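Local structure of phosphoribosylformylglycinamidine synthase 2 (Thermus thermophilus, 3VIU) at residues L124-P129 / R135-G140; E165-N170 / Q449-S454; P374-L379 / Y453-P458. The protein belongs to the AIR synthase-related proteins, carries two copies of their paired N- and C-terminal family domains, and binds adenosine-5'-diphosphate and magnesium. All blocks are in the same frame, centred on the assembly; numbering follows the deposited sequence.

Contact 1: residues L124-P129 / R135-G140; sequences LRFGPP and RYLLKG
Next in the strand to Phe126, whose ring lies against Leu137 and Leu138, Arg125 folds back to donate from NH2 to Leu124 O over 2.8 Å. The bond is nearly straight at the hydrogen, 164°, and the oxygen lies almost exactly in the guanidinium plane, yet the donor stands well above the plane of the carbonyl. A salt bridge from NH1 to Asp160 fixes the same guanidinium on the neighbouring strand. Across the contact itself no hydrogen bond forms, and Phe126 gives the largest share of the buried surface. With CG anti to its own carbonyl carbon (chi1 -58°), the Phe126 ring presents a face to the helix backbone, and Leu138 N lies 4.0 Å above the ring plane, offset toward the rim. Two carbons of the ring divide the helix between them: Phe126 CE1 meets Leu137 CB at 3.6 Å, while CE2 comes to 3.7 Å from Leu138 CA. The side chains of Phe126 and Leu138 cross at about a right angle, Leu138 CG lying 4.0 Å from Phe126 CE2. Val141, one turn further along the helix, and Pro171 also touch Phe126. At the loop end of the contact, Pro129 O is met by Arg135 CG at 3.6 Å, near the edge of the guanidinium, whose NH1 makes a weak hydrogen bond to Glu130 O. The chemistry is thus divided by residue: Arg125 spends its charge on the sheet, whereas Phe126 meets helix 132-152 through carbon contacts within a beta-alpha-beta unit, so between these segments the helix is seated on strand 116-126 by apolar burial and not by directed bonds.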
loop_
_atom_site.group_PDB
_atom_site.type_symbol
_atom_site.label_atom_id
_atom_site.label_comp_id
_atom_site.label_asym_id
_atom_site.label_seq_id
_atom_site.Cartn_x
_atom_site.Cartn_y
_atom_site.Cartn_z
ATOM N N LEU A 124 7.280 4.347 -1.014
ATOM C CA LEU A 124 8.671 4.471 -0.579
ATOM C C LEU A 124 9.030 5.658 0.323
ATOM O O LEU A 124 8.559 6.783 0.138
ATOM C CB LEU A 124 9.573 4.492 -1.818
ATOM C CG LEU A 124 9.255 3.457 -2.901
ATOM C CD1 LEU A 124 10.196 3.631 -4.080
ATOM C CD2 LEU A 124 9.384 2.049 -2.324
ATOM N N ARG A 125 9.903 5.381 1.285
ATOM C CA ARG A 125 10.378 6.370 2.245
ATOM C C ARG A 125 11.882 6.213 2.446
ATOM O O ARG A 125 12.347 5.157 2.856
ATOM C CB ARG A 125 9.662 6.188 3.588
ATOM C CG ARG A 125 8.147 6.362 3.513
ATOM C CD ARG A 125 7.780 7.801 3.162
ATOM N NE ARG A 125 6.342 8.022 3.219
ATOM C CZ ARG A 125 5.502 7.805 2.214
ATOM N NH1 ARG A 125 4.213 8.036 2.392
ATOM N NH2 ARG A 125 5.939 7.376 1.032
ATOM N N PHE A 126 12.632 7.272 2.148
ATOM C CA PHE A 126 14.085 7.294 2.305
ATOM C C PHE A 126 14.465 8.611 2.987
ATOM O O PHE A 126 13.630 9.516 3.112
ATOM C CB PHE A 126 14.773 7.235 0.940
ATOM C CG PHE A 126 14.414 6.037 0.128
ATOM C CD1 PHE A 126 14.727 4.761 0.573
ATOM C CD2 PHE A 126 13.776 6.184 -1.100
ATOM C CE1 PHE A 126 14.413 3.636 -0.198
ATOM C CE2 PHE A 126 13.456 5.072 -1.878
ATOM C CZ PHE A 126 13.776 3.792 -1.426
ATOM N N GLY A 127 15.724 8.720 3.412
ATOM C CA GLY A 127 16.190 9.937 4.047
ATOM C C GLY A 127 16.245 11.049 3.017
ATOM O O GLY A 127 15.802 10.837 1.891
ATOM N N PRO A 128 16.783 12.238 3.357
ATOM C CA PRO A 128 16.885 13.385 2.442
ATOM C C PRO A 128 17.579 13.003 1.139
ATOM O O PRO A 128 18.597 12.320 1.149
ATOM C CB PRO A 128 17.677 14.403 3.254
ATOM C CG PRO A 128 17.278 14.091 4.649
ATOM C CD PRO A 128 17.346 12.581 4.672
ATOM N N PRO A 129 17.045 13.465 -0.003
ATOM C CA PRO A 129 17.559 13.188 -1.351
ATOM C C PRO A 129 18.950 13.687 -1.714
ATOM O O PRO A 129 19.449 13.363 -2.788
ATOM C CB PRO A 129 16.493 13.800 -2.247
ATOM C CG PRO A 129 16.131 15.031 -1.490
ATOM C CD PRO A 129 16.013 14.521 -0.053
ATOM N N ARG A 135 20.158 8.292 -2.131
ATOM C CA ARG A 135 20.180 8.110 -3.577
ATOM C C ARG A 135 20.419 6.644 -3.903
ATOM O O ARG A 135 19.777 6.078 -4.786
ATOM C CB ARG A 135 21.283 8.952 -4.227
ATOM C CG ARG A 135 20.999 10.442 -4.295
ATOM C CD ARG A 135 21.919 11.123 -5.315
ATOM N NE ARG A 135 23.342 10.990 -4.990
ATOM C CZ ARG A 135 23.997 11.759 -4.119
ATOM N NH1 ARG A 135 23.362 12.733 -3.474
ATOM N NH2 ARG A 135 25.293 11.554 -3.893
ATOM N N TYR A 136 21.350 6.030 -3.185
ATOM C CA TYR A 136 21.663 4.626 -3.406
ATOM C C TYR A 136 20.416 3.741 -3.248
ATOM O O TYR A 136 20.067 2.980 -4.146
ATOM C CB TYR A 136 22.751 4.169 -2.426
ATOM C CG TYR A 136 23.120 2.708 -2.561
ATOM C CD1 TYR A 136 23.975 2.275 -3.572
ATOM C CD2 TYR A 136 22.595 1.756 -1.691
ATOM C CE1 TYR A 136 24.298 0.930 -3.716
ATOM C CE2 TYR A 136 22.908 0.408 -1.824
ATOM C CZ TYR A 136 23.762 0.001 -2.840
ATOM O OH TYR A 136 24.066 -1.336 -2.985
ATOM N N LEU A 137 19.749 3.845 -2.105
ATOM C CA LEU A 137 18.562 3.038 -1.843
ATOM C C LEU A 137 17.469 3.255 -2.882
ATOM O O LEU A 137 16.822 2.304 -3.317
ATOM C CB LEU A 137 18.031 3.333 -0.436
ATOM C CG LEU A 137 18.964 2.850 0.681
ATOM C CD1 LEU A 137 18.572 3.427 2.042
ATOM C CD2 LEU A 137 18.925 1.339 0.700
ATOM N N LEU A 138 17.270 4.508 -3.282
ATOM C CA LEU A 138 16.255 4.847 -4.273
ATOM C C LEU A 138 16.600 4.154 -5.591
ATOM O O LEU A 138 15.735 3.567 -6.237
ATOM C CB LEU A 138 16.218 6.361 -4.489
ATOM C CG LEU A 138 14.936 7.057 -4.965
ATOM C CD1 LEU A 138 15.316 8.351 -5.699
ATOM C CD2 LEU A 138 14.142 6.163 -5.882
ATOM N N LYS A 139 17.865 4.221 -5.991
ATOM C CA LYS A 139 18.270 3.585 -7.231
ATOM C C LYS A 139 18.051 2.084 -7.113
ATOM O O LYS A 139 17.483 1.466 -8.008
ATOM C CB LYS A 139 19.737 3.891 -7.540
ATOM C CG LYS A 139 19.979 5.275 -8.129
ATOM C CD LYS A 139 21.448 5.668 -8.025
ATOM C CE LYS A 139 21.820 6.724 -9.047
ATOM N NZ LYS A 139 20.979 7.933 -8.930
ATOM N N GLY A 140 18.480 1.513 -5.990
ATOM C CA GLY A 140 18.322 0.089 -5.766
ATOM C C GLY A 140 16.896 -0.451 -5.814
ATOM O O GLY A 140 16.611 -1.354 -6.609
#

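Contact 2: residues E165-N170 / Q449-S454; sequences EGYREN and QNPRYS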
loop_
_atom_site.group_PDB
_atom_site.type_symbol
_atom_site.label_atom_id
_atom_site.label_comp_id
_atom_site.label_asym_id
_atom_site.label_seq_id
_atom_site.Cartn_x
_atom_site.Cartn_y
_atom_site.Cartn_z
ATOM N N GLU A 165 14.015 12.987 6.946
ATOM C CA GLU A 165 15.025 12.813 7.982
ATOM C C GLU A 165 14.791 11.584 8.855
ATOM O O GLU A 165 15.732 10.857 9.176
ATOM C CB GLU A 165 15.061 14.097 8.837
ATOM C CG GLU A 165 15.600 13.977 10.256
ATOM C CD GLU A 165 14.568 13.490 11.263
ATOM O OE1 GLU A 165 13.449 14.047 11.306
ATOM O OE2 GLU A 165 14.887 12.554 12.033
ATOM N N GLY A 166 13.537 11.349 9.224
ATOM C CA GLY A 166 13.220 10.218 10.078
ATOM C C GLY A 166 13.408 8.834 9.475
ATOM O O GLY A 166 13.278 7.827 10.175
ATOM N N TYR A 167 13.724 8.769 8.189
ATOM C CA TYR A 167 13.892 7.488 7.524
ATOM C C TYR A 167 15.344 7.191 7.184
ATOM O O TYR A 167 15.639 6.175 6.554
ATOM C CB TYR A 167 13.057 7.451 6.236
ATOM C CG TYR A 167 11.558 7.590 6.436
ATOM C CD1 TYR A 167 10.816 6.597 7.077
ATOM C CD2 TYR A 167 10.875 8.704 5.940
ATOM C CE1 TYR A 167 9.424 6.709 7.213
ATOM C CE2 TYR A 167 9.489 8.825 6.070
ATOM C CZ TYR A 167 8.768 7.830 6.702
ATOM O OH TYR A 167 7.402 7.960 6.802
ATOM N N ARG A 168 16.245 8.076 7.594
ATOM C CA ARG A 168 17.669 7.893 7.318
ATOM C C ARG A 168 18.147 6.483 7.699
ATOM O O ARG A 168 18.736 5.791 6.875
ATOM C CB ARG A 168 18.500 8.939 8.073
ATOM C CG ARG A 168 19.966 9.016 7.648
ATOM C CD ARG A 168 20.818 9.746 8.689
ATOM N NE ARG A 168 20.160 10.950 9.198
ATOM C CZ ARG A 168 19.926 12.036 8.469
ATOM N NH1 ARG A 168 19.318 13.083 9.003
ATOM N NH2 ARG A 168 20.312 12.072 7.206
ATOM N N GLU A 169 17.883 6.061 8.934
ATOM C CA GLU A 169 18.305 4.736 9.406
ATOM C C GLU A 169 17.430 3.574 8.984
ATOM O O GLU A 169 17.924 2.476 8.737
ATOM C CB GLU A 169 18.420 4.713 10.931
ATOM C CG GLU A 169 19.756 5.177 11.430
ATOM C CD GLU A 169 20.119 6.523 10.870
ATOM O OE1 GLU A 169 19.337 7.479 11.072
ATOM O OE2 GLU A 169 21.181 6.627 10.224
ATOM N N ASN A 170 16.129 3.798 8.914
ATOM C CA ASN A 170 15.227 2.726 8.528
ATOM C C ASN A 170 14.345 3.125 7.354
ATOM O O ASN A 170 13.285 3.719 7.539
ATOM C CB ASN A 170 14.353 2.327 9.719
ATOM C CG ASN A 170 15.173 1.966 10.953
ATOM O OD1 ASN A 170 15.790 2.827 11.582
ATOM N ND2 ASN A 170 15.184 0.684 11.299
ATOM N N GLN A 449 0.081 8.817 2.412
ATOM C CA GLN A 449 0.485 9.087 3.788
ATOM C C GLN A 449 1.509 10.210 3.744
ATOM O O GLN A 449 2.369 10.264 2.856
ATOM C CB GLN A 449 1.019 7.851 4.532
ATOM C CG GLN A 449 2.495 7.578 4.453
ATOM C CD GLN A 449 3.350 8.471 5.338
ATOM O OE1 GLN A 449 3.109 8.622 6.542
ATOM N NE2 GLN A 449 4.379 9.049 4.740
ATOM N N ASN A 450 1.357 11.129 4.693
ATOM C CA ASN A 450 2.208 12.293 4.830
ATOM C C ASN A 450 3.013 12.142 6.127
ATOM O O ASN A 450 2.470 12.242 7.219
ATOM C CB ASN A 450 1.312 13.538 4.863
ATOM C CG ASN A 450 2.097 14.835 4.976
ATOM O OD1 ASN A 450 1.748 15.831 4.335
ATOM N ND2 ASN A 450 3.146 14.840 5.799
ATOM N N PRO A 451 4.327 11.905 6.016
ATOM C CA PRO A 451 5.186 11.737 7.196
ATOM C C PRO A 451 5.298 12.930 8.137
ATOM O O PRO A 451 5.466 12.746 9.344
ATOM C CB PRO A 451 6.530 11.341 6.594
ATOM C CG PRO A 451 6.519 12.020 5.280
ATOM C CD PRO A 451 5.115 11.780 4.778
ATOM N N ARG A 452 5.211 14.145 7.600
ATOM C CA ARG A 452 5.305 15.344 8.434
ATOM C C ARG A 452 4.107 15.417 9.377
ATOM O O ARG A 452 4.268 15.608 10.578
ATOM C CB ARG A 452 5.387 16.594 7.555
ATOM C CG ARG A 452 6.585 16.580 6.613
ATOM C CD ARG A 452 6.761 17.899 5.883
ATOM N NE ARG A 452 7.959 17.910 5.039
ATOM C CZ ARG A 452 9.202 17.747 5.487
ATOM N NH1 ARG A 452 9.427 17.552 6.778
ATOM N NH2 ARG A 452 10.226 17.801 4.649
ATOM N N TYR A 453 2.908 15.245 8.831
ATOM C CA TYR A 453 1.686 15.253 9.636
ATOM C C TYR A 453 1.765 14.117 10.662
ATOM O O TYR A 453 1.492 14.300 11.853
ATOM C CB TYR A 453 0.455 14.985 8.764
ATOM C CG TYR A 453 0.149 15.999 7.685
ATOM C CD1 TYR A 453 -0.958 15.828 6.851
ATOM C CD2 TYR A 453 0.921 17.148 7.525
ATOM C CE1 TYR A 453 -1.296 16.770 5.889
ATOM C CE2 TYR A 453 0.591 18.097 6.571
ATOM C CZ TYR A 453 -0.518 17.904 5.757
ATOM O OH TYR A 453 -0.855 18.844 4.817
ATOM N N SER A 454 2.142 12.940 10.172
ATOM C CA SER A 454 2.221 11.738 10.987
ATOM C C SER A 454 3.230 11.795 12.143
ATOM O O SER A 454 2.943 11.327 13.246
ATOM C CB SER A 454 2.492 10.537 10.068
ATOM O OG SER A 454 1.482 10.412 9.059
#
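A small, buried and largely apolar contact joins Tyr167 to Pro451, linking the loop between strands 156-163 and 172-182 of the first N-terminal family domain to the start of helix 451-456 in the second. The tyrosine enters with its hydroxyl end first, and Pro451 CB sits at the edge of the ring, near its plane. Pro451 CB is 3.5 Å from Tyr167 OH and 3.9 Å from Tyr167 CE2, and the two side chains cross at about a right angle. The side chain of Gln449 approaches the hydroxyl from the opposite direction, its amide plane steeply turned against the ring. A chi1 of -62°, which sets CG anti to the carbonyl carbon, sends the Tyr167 ring out of its short 3-10 segment toward the other domain. There the hydroxyl of this buried tyrosine gains a hydrogen bond with Thr538, on strand 538-548, so the residue bridges the domains by polar as well as apolar means. Pro451 opens the helix, directly after Asn450 at the N-cap position, and the carbonyl oxygen of Asn450 accepts two bonds from one residue: Ser454 OG at 2.8 Å, standing above the carbonyl plane, and Ser454 N at 3.1 Å. Further out, Glu169 forms a salt bridge to Lys533, again between the two domains. The adenosine-5'-diphosphate and the magnesium ion each lie about 13 Å from the Gln449 side chain. A proline in the first turn after an N-cap is a classic helix start, used here at the seam between two PurM-like N-terminal domains of a single chain.

Contact 3: residues P374-L379 / Y453-P458; sequences PEVRRL and YSRLHP
Val376 points its CG1 methyl at the closing turn of helix 451-456, so that it faces two consecutive carbonyl oxygens. Val376 CG1 is 3.4 Å from Arg455 O and 3.6 Å from Leu456 O, so the methyl lies against both oxygens, neither of them hydrogen-bonded across the two segments. A chi1 of 169° extends CG1 away from the backbone N and turns CG2 beside the Arg455 chain, where Val376 CG2 comes only to 4.4 Å from Arg455 CD. One turn along, the meeting is reversed: Leu456 does the reaching, and its CD2 settles 3.6 Å from Leu379 CB. The CA atoms of Val376 and Leu456 are 5.7 Å apart, the nearest approach of the two backbones. Leu456 O is not left to the methyl: it accepts a hydrogen bond from Arg380 NH1, just beyond Leu379 on the same short helix. The Arg455 guanidinium has its partners outside the contact, with a weak hydrogen bond from NH1 to Arg534 O. His457 then leaves helical geometry and serves as the N-cap for helix 458-475. Helix 374-380 therefore lies over the joint between two successive helices; its Leu379 is backbone-bonded to Gly589, Leu456 also packs on Ala576, and beyond the joint Pro458 rests on helix 495-515.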
loop_
_atom_site.group_PDB
_atom_site.type_symbol
_atom_site.label_atom_id
_atom_site.label_comp_id
_atom_site.label_asym_id
_atom_site.label_seq_id
_atom_site.Cartn_x
_atom_site.Cartn_y
_atom_site.Cartn_z
ATOM N N PRO A 374 7.407 13.422 24.638
ATOM C CA PRO A 374 7.299 14.854 24.924
ATOM C C PRO A 374 7.857 15.770 23.840
ATOM O O PRO A 374 7.374 16.888 23.660
ATOM C CB PRO A 374 8.026 15.004 26.268
ATOM C CG PRO A 374 8.994 13.851 26.272
ATOM C CD PRO A 374 8.161 12.728 25.696
ATOM N N GLU A 375 8.861 15.298 23.112
ATOM C CA GLU A 375 9.453 16.114 22.058
ATOM C C GLU A 375 8.500 16.262 20.885
ATOM O O GLU A 375 8.494 17.293 20.210
ATOM C CB GLU A 375 10.788 15.518 21.595
ATOM C CG GLU A 375 11.804 15.442 22.723
ATOM C CD GLU A 375 11.997 16.784 23.430
ATOM O OE1 GLU A 375 12.287 16.776 24.650
ATOM O OE2 GLU A 375 11.863 17.837 22.761
ATOM N N VAL A 376 7.699 15.237 20.635
ATOM C CA VAL A 376 6.725 15.317 19.555
ATOM C C VAL A 376 5.708 16.406 19.913
ATOM O O VAL A 376 5.363 17.238 19.076
ATOM C CB VAL A 376 5.992 13.972 19.350
ATOM C CG1 VAL A 376 4.810 14.153 18.415
ATOM C CG2 VAL A 376 6.959 12.947 18.775
ATOM N N ARG A 377 5.244 16.405 21.160
ATOM C CA ARG A 377 4.281 17.398 21.615
ATOM C C ARG A 377 4.906 18.792 21.528
ATOM O O ARG A 377 4.315 19.721 20.973
ATOM C CB ARG A 377 3.854 17.095 23.057
ATOM C CG ARG A 377 2.706 17.962 23.583
ATOM C CD ARG A 377 2.296 17.546 24.992
ATOM N NE ARG A 377 1.127 18.274 25.479
ATOM C CZ ARG A 377 0.506 18.022 26.633
ATOM N NH1 ARG A 377 0.943 17.052 27.428
ATOM N NH2 ARG A 377 -0.549 18.744 26.999
ATOM N N ARG A 378 6.110 18.929 22.070
ATOM C CA ARG A 378 6.822 20.202 22.060
ATOM C C ARG A 378 6.847 20.795 20.647
ATOM O O ARG A 378 6.515 21.964 20.446
ATOM C CB ARG A 378 8.247 19.992 22.567
ATOM C CG ARG A 378 9.030 21.253 22.845
ATOM C CD ARG A 378 10.462 20.896 23.223
ATOM N NE ARG A 378 11.192 22.024 23.796
ATOM C CZ ARG A 378 11.313 23.216 23.214
ATOM N NH1 ARG A 378 10.747 23.444 22.034
ATOM N NH2 ARG A 378 12.006 24.177 23.812
ATOM N N LEU A 379 7.237 19.982 19.667
ATOM C CA LEU A 379 7.287 20.442 18.285
ATOM C C LEU A 379 5.902 20.832 17.775
ATOM O O LEU A 379 5.734 21.902 17.195
ATOM C CB LEU A 379 7.902 19.362 17.382
ATOM C CG LEU A 379 9.415 19.184 17.542
ATOM C CD1 LEU A 379 9.914 18.000 16.720
ATOM C CD2 LEU A 379 10.100 20.485 17.115
ATOM N N TYR A 453 2.908 15.245 8.831
ATOM C CA TYR A 453 1.686 15.253 9.636
ATOM C C TYR A 453 1.765 14.117 10.662
ATOM O O TYR A 453 1.492 14.300 11.853
ATOM C CB TYR A 453 0.455 14.985 8.764
ATOM C CG TYR A 453 0.149 15.999 7.685
ATOM C CD1 TYR A 453 -0.958 15.828 6.851
ATOM C CD2 TYR A 453 0.921 17.148 7.525
ATOM C CE1 TYR A 453 -1.296 16.770 5.889
ATOM C CE2 TYR A 453 0.591 18.097 6.571
ATOM C CZ TYR A 453 -0.518 17.904 5.757
ATOM O OH TYR A 453 -0.855 18.844 4.817
ATOM N N SER A 454 2.142 12.940 10.172
ATOM C CA SER A 454 2.221 11.738 10.987
ATOM C C SER A 454 3.230 11.795 12.143
ATOM O O SER A 454 2.943 11.327 13.246
ATOM C CB SER A 454 2.492 10.537 10.068
ATOM O OG SER A 454 1.482 10.412 9.059
ATOM N N ARG A 455 4.402 12.376 11.905
ATOM C CA ARG A 455 5.408 12.488 12.951
ATOM C C ARG A 455 4.914 13.404 14.072
ATOM O O ARG A 455 5.061 13.088 15.248
ATOM C CB ARG A 455 6.724 13.015 12.349
ATOM C CG ARG A 455 7.684 13.729 13.317
ATOM C CD ARG A 455 8.098 12.884 14.510
ATOM N NE ARG A 455 8.931 11.737 14.158
ATOM C CZ ARG A 455 10.130 11.824 13.587
ATOM N NH1 ARG A 455 10.816 10.722 13.313
ATOM N NH2 ARG A 455 10.641 13.007 13.279
ATOM N N LEU A 456 4.303 14.523 13.703
ATOM C CA LEU A 456 3.800 15.494 14.670
ATOM C C LEU A 456 2.453 15.155 15.318
ATOM O O LEU A 456 2.141 15.630 16.413
ATOM C CB LEU A 456 3.710 16.865 14.003
ATOM C CG LEU A 456 5.067 17.430 13.585
ATOM C CD1 LEU A 456 4.872 18.586 12.622
ATOM C CD2 LEU A 456 5.837 17.870 14.825
ATOM N N HIS A 457 1.650 14.342 14.643
ATOM C CA HIS A 457 0.343 13.969 15.175
ATOM C C HIS A 457 -0.071 12.665 14.502
ATOM O O HIS A 457 -0.933 12.647 13.629
ATOM C CB HIS A 457 -0.687 15.076 14.871
ATOM C CG HIS A 457 -1.928 15.001 15.708
ATOM N ND1 HIS A 457 -2.592 13.820 15.957
ATOM C CD2 HIS A 457 -2.636 15.966 16.339
ATOM C CE1 HIS A 457 -3.652 14.059 16.707
ATOM N NE2 HIS A 457 -3.701 15.355 16.952
ATOM N N PRO A 458 0.532 11.550 14.922
ATOM C CA PRO A 458 0.220 10.240 14.341
ATOM C C PRO A 458 -1.260 9.951 14.062
ATOM O O PRO A 458 -1.611 9.471 12.983
ATOM C CB PRO A 458 0.862 9.258 15.325
ATOM C CG PRO A 458 0.983 10.059 16.621
ATOM C CD PRO A 458 1.372 11.419 16.125
#

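In the fold
Contacts 1 and 2 are buried, whereas contact 3 lies further from the centre of the chain and is partly exposed. Contact 1 stays within one beta-alpha-beta unit and relies on an aromatic face; contact 2 spans the two N-terminal family domains through a ring edge; contact 3 brings a short helix onto the second of these domains through aliphatic carbons and carbonyl oxygens. Contacts 2 and 3 share Tyr453 and Ser454, using the start and the end of helix 451-456, and a long, weak ion pair between Glu165 and Arg455 connects them. Contact 1 adjoins contact 2 where Arg125 packs on Tyr167, but does not touch contact 3.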